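Local atomic coordinates of methylmalonyl-CoA carboxyltransferase 12S subunit (Propionibacterium freudenreichii, PDB entry 1ON3), a protein that transfers the carboxyl group of methylmalonyl-CoA to the biotin of the 1.3S subunit and, as a hexamer, makes up the core of transcarboxylase. Residues G42-L54 with E239-L251. Residues are numbered along the deposited sequence; the frame is centred on the assembly and turned at random.
Sequences GKQTARERLNNLL and EDDDAAELIAKKL
A largely polar helix-helix contact, with a buried salt bridge between Arg49 and Asp241, joins helix 46-53 to helix 241-251 on one side of the mixed sheet in the N-terminal crotonase-type half of the chain. The two axes come within 10.0 Å at a crossing angle of -40°. Arg49 meets Asp241 side-on: NE and NH2 both reach the single oxygen OD1, each at 2.8 Å, with OD1 lying in the guanidinium plane. The same OD1 accepts Gln44 N at 2.8 Å on its anti side, tilted somewhat out of the carboxylate plane, in a nearly straight bond (169°). Arg49 is held further by Asp138, through NH1, while the Gln44 carbonyl oxygen lies above one guanidinium face, toward its rim. Gln44, its chain extended beyond CG, runs past Asp241 CB and brings NE2 to Glu245 OE1 at 2.6 Å, a weak, bent bond. Water 2 bridges Gln44 OE1 and Asp242 OD1. Toward the C-terminal end of helix 46-53, Leu53 CD1 packs on Ala248 CB at 4.0 Å, and the extended Lys249 reaches over to give NZ to the carbonyl oxygen of Asn52 (3.1 Å). With a leucine in place of Arg49, Asp241 would probably keep Gln44 N as a donor but be left as a buried carboxylate without its countercharge. Three N-H groups converging on one oxygen would be expected to favour ionised Asp241, tying the loop before helix 46-53 and the helix itself to the start of helix 241-251.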
# COMPACT_ATOMS: atom_id res chain seq x y z
N GLY E 42 -2.29 40.31 36.18
CA GLY E 42 -3.43 39.42 36.01
C GLY E 42 -3.16 38.17 35.20
O GLY E 42 -4.08 37.61 34.61
N LYS E 43 -1.90 37.72 35.18
CA LYS E 43 -1.49 36.53 34.43
C LYS E 43 -0.90 35.47 35.35
O LYS E 43 -0.25 35.80 36.34
CB LYS E 43 -0.40 36.87 33.41
CG LYS E 43 -0.69 38.05 32.51
CD LYS E 43 0.58 38.47 31.80
CE LYS E 43 0.41 39.83 31.14
NZ LYS E 43 1.71 40.37 30.66
N GLN E 44 -1.13 34.21 35.02
CA GLN E 44 -0.57 33.10 35.79
C GLN E 44 0.85 32.88 35.24
O GLN E 44 1.19 33.39 34.19
CB GLN E 44 -1.41 31.83 35.58
CG GLN E 44 -2.84 31.94 36.10
CD GLN E 44 -3.70 30.73 35.74
OE1 GLN E 44 -4.89 30.70 36.05
NE2 GLN E 44 -3.09 29.74 35.09
N THR E 45 1.68 32.12 35.96
CA THR E 45 3.03 31.83 35.49
C THR E 45 2.95 30.64 34.53
O THR E 45 1.91 29.99 34.43
CB THR E 45 3.95 31.39 36.62
OG1 THR E 45 3.45 30.16 37.17
CG2 THR E 45 4.00 32.44 37.71
N ALA E 46 4.04 30.35 33.85
CA ALA E 46 4.09 29.21 32.93
C ALA E 46 3.73 27.90 33.63
O ALA E 46 3.00 27.08 33.07
CB ALA E 46 5.46 29.10 32.33
N ARG E 47 4.23 27.68 34.84
CA ARG E 47 3.95 26.44 35.53
C ARG E 47 2.55 26.35 36.12
O ARG E 47 1.98 25.27 36.19
CB ARG E 47 5.03 26.16 36.58
CG ARG E 47 6.37 25.85 35.89
CD ARG E 47 7.57 25.79 36.83
NE ARG E 47 8.79 25.55 36.05
CZ ARG E 47 9.18 24.36 35.61
NH1 ARG E 47 8.46 23.26 35.88
NH2 ARG E 47 10.28 24.26 34.89
N GLU E 48 2.00 27.49 36.54
CA GLU E 48 0.64 27.49 37.08
C GLU E 48 -0.32 27.12 35.94
O GLU E 48 -1.29 26.40 36.14
CB GLU E 48 0.29 28.87 37.64
CG GLU E 48 0.97 29.17 38.96
CD GLU E 48 0.94 30.65 39.33
OE1 GLU E 48 1.35 30.97 40.46
OE2 GLU E 48 0.53 31.48 38.50
N ARG E 49 -0.04 27.63 34.75
CA ARG E 49 -0.89 27.36 33.59
C ARG E 49 -0.95 25.87 33.27
O ARG E 49 -2.03 25.32 33.06
CB ARG E 49 -0.38 28.15 32.37
CG ARG E 49 -0.73 29.65 32.46
CD ARG E 49 0.08 30.51 31.47
NE ARG E 49 -0.33 31.92 31.56
CZ ARG E 49 0.34 32.94 31.02
NH1 ARG E 49 1.46 32.73 30.33
NH2 ARG E 49 -0.11 34.18 31.17
N LEU E 50 0.21 25.22 33.26
CA LEU E 50 0.23 23.79 32.98
C LEU E 50 -0.45 23.04 34.13
O LEU E 50 -1.19 22.09 33.90
CB LEU E 50 1.67 23.30 32.81
CG LEU E 50 2.31 23.69 31.48
CD1 LEU E 50 3.80 23.33 31.50
CD2 LEU E 50 1.57 22.98 30.35
N ASN E 51 -0.20 23.49 35.35
CA ASN E 51 -0.80 22.83 36.51
C ASN E 51 -2.32 22.96 36.50
O ASN E 51 -3.02 22.05 36.93
CB ASN E 51 -0.24 23.40 37.81
CG ASN E 51 -0.64 22.58 39.01
OD1 ASN E 51 -0.31 21.39 39.10
ND2 ASN E 51 -1.36 23.19 39.95
N ASN E 52 -2.81 24.09 36.01
CA ASN E 52 -4.25 24.34 35.93
C ASN E 52 -4.91 23.59 34.77
O ASN E 52 -6.05 23.13 34.89
CB ASN E 52 -4.51 25.84 35.78
CG ASN E 52 -4.28 26.60 37.07
OD1 ASN E 52 -4.13 27.83 37.08
ND2 ASN E 52 -4.24 25.88 38.18
N LEU E 53 -4.19 23.47 33.67
CA LEU E 53 -4.73 22.80 32.49
C LEU E 53 -4.73 21.28 32.59
O LEU E 53 -5.70 20.62 32.22
CB LEU E 53 -3.92 23.20 31.25
CG LEU E 53 -4.31 22.49 29.94
CD1 LEU E 53 -5.59 23.10 29.37
CD2 LEU E 53 -3.18 22.62 28.93
N LEU E 54 -3.62 20.72 33.08
CA LEU E 54 -3.47 19.27 33.17
C LEU E 54 -4.06 18.63 34.43
O LEU E 54 -4.24 19.30 35.45
CB LEU E 54 -1.98 18.92 33.08
CG LEU E 54 -1.22 19.51 31.88
CD1 LEU E 54 0.28 19.27 32.03
CD2 LEU E 54 -1.74 18.89 30.58
N GLU E 239 -11.35 35.93 28.88
CA GLU E 239 -11.15 37.04 29.81
C GLU E 239 -9.77 37.01 30.46
O GLU E 239 -9.08 38.03 30.53
CB GLU E 239 -12.21 37.03 30.91
CG GLU E 239 -13.45 37.83 30.58
CD GLU E 239 -13.16 39.30 30.38
OE1 GLU E 239 -12.56 39.92 31.29
OE2 GLU E 239 -13.53 39.84 29.32
N ASP E 240 -9.37 35.84 30.95
CA ASP E 240 -8.08 35.70 31.59
C ASP E 240 -7.59 34.27 31.43
O ASP E 240 -8.18 33.49 30.69
CB ASP E 240 -8.17 36.05 33.08
CG ASP E 240 -9.31 35.34 33.78
OD1 ASP E 240 -9.70 34.23 33.36
OD2 ASP E 240 -9.82 35.89 34.76
N ASP E 241 -6.52 33.92 32.14
CA ASP E 241 -5.97 32.58 32.03
C ASP E 241 -6.89 31.46 32.51
O ASP E 241 -6.88 30.39 31.92
CB ASP E 241 -4.63 32.50 32.76
CG ASP E 241 -3.55 33.29 32.05
OD1 ASP E 241 -2.45 33.46 32.62
OD2 ASP E 241 -3.82 33.74 30.92
N ASP E 242 -7.66 31.68 33.57
CA ASP E 242 -8.56 30.62 34.05
C ASP E 242 -9.60 30.33 32.96
O ASP E 242 -9.95 29.18 32.72
CB ASP E 242 -9.31 31.04 35.31
CG ASP E 242 -8.43 31.00 36.55
OD1 ASP E 242 -8.58 31.92 37.39
OD2 ASP E 242 -7.63 30.06 36.72
N ALA E 243 -10.07 31.38 32.30
CA ALA E 243 -11.06 31.24 31.24
C ALA E 243 -10.47 30.56 30.01
O ALA E 243 -11.15 29.79 29.33
CB ALA E 243 -11.60 32.61 30.86
N ALA E 244 -9.20 30.85 29.72
CA ALA E 244 -8.53 30.27 28.56
C ALA E 244 -8.35 28.78 28.77
O ALA E 244 -8.48 27.99 27.83
CB ALA E 244 -7.17 30.95 28.33
N GLU E 245 -8.04 28.40 30.01
CA GLU E 245 -7.84 27.01 30.37
C GLU E 245 -9.17 26.25 30.27
O GLU E 245 -9.20 25.11 29.80
CB GLU E 245 -7.23 26.92 31.77
CG GLU E 245 -5.75 27.34 31.75
CD GLU E 245 -5.27 28.07 33.00
OE1 GLU E 245 -4.14 28.62 32.95
OE2 GLU E 245 -5.99 28.10 34.02
N LEU E 246 -10.26 26.88 30.69
CA LEU E 246 -11.57 26.23 30.58
C LEU E 246 -11.94 26.08 29.11
O LEU E 246 -12.47 25.05 28.70
CB LEU E 246 -12.66 27.04 31.31
CG LEU E 246 -12.67 26.98 32.85
CD1 LEU E 246 -13.76 27.89 33.42
CD2 LEU E 246 -12.92 25.53 33.28
N ILE E 247 -11.67 27.11 28.31
CA ILE E 247 -12.00 27.02 26.89
C ILE E 247 -11.16 25.93 26.22
O ILE E 247 -11.68 25.14 25.43
CB ILE E 247 -11.75 28.38 26.17
CG1 ILE E 247 -12.78 29.42 26.65
CG2 ILE E 247 -11.86 28.20 24.65
CD1 ILE E 247 -12.45 30.86 26.24
N ALA E 248 -9.88 25.87 26.55
CA ALA E 248 -9.01 24.85 25.97
C ALA E 248 -9.52 23.44 26.24
O ALA E 248 -9.47 22.58 25.37
CB ALA E 248 -7.57 24.98 26.51
N LYS E 249 -10.00 23.20 27.46
CA LYS E 249 -10.52 21.88 27.83
C LYS E 249 -11.82 21.58 27.11
O LYS E 249 -12.03 20.48 26.62
CB LYS E 249 -10.75 21.78 29.35
CG LYS E 249 -9.48 21.95 30.19
CD LYS E 249 -9.78 21.80 31.69
CE LYS E 249 -8.53 22.05 32.51
NZ LYS E 249 -8.77 21.96 33.99
N LYS E 250 -12.71 22.58 27.04
CA LYS E 250 -13.99 22.41 26.35
C LYS E 250 -13.73 22.09 24.87
O LYS E 250 -14.30 21.15 24.30
CB LYS E 250 -14.82 23.70 26.48
CG LYS E 250 -16.18 23.65 25.76
CD LYS E 250 -17.13 22.72 26.47
CE LYS E 250 -18.49 22.73 25.81
NZ LYS E 250 -19.39 21.79 26.49
N LEU E 251 -12.86 22.88 24.24
CA LEU E 251 -12.51 22.67 22.84
C LEU E 251 -11.91 21.27 22.64
O LEU E 251 -12.30 20.53 21.74
CB LEU E 251 -11.51 23.74 22.38
CG LEU E 251 -10.80 23.52 21.04
CD1 LEU E 251 -11.83 23.56 19.89
CD2 LEU E 251 -9.73 24.61 20.84
O HOH W 1 -4.95 36.47 32.23
O HOH W 2 -5.64 33.15 37.81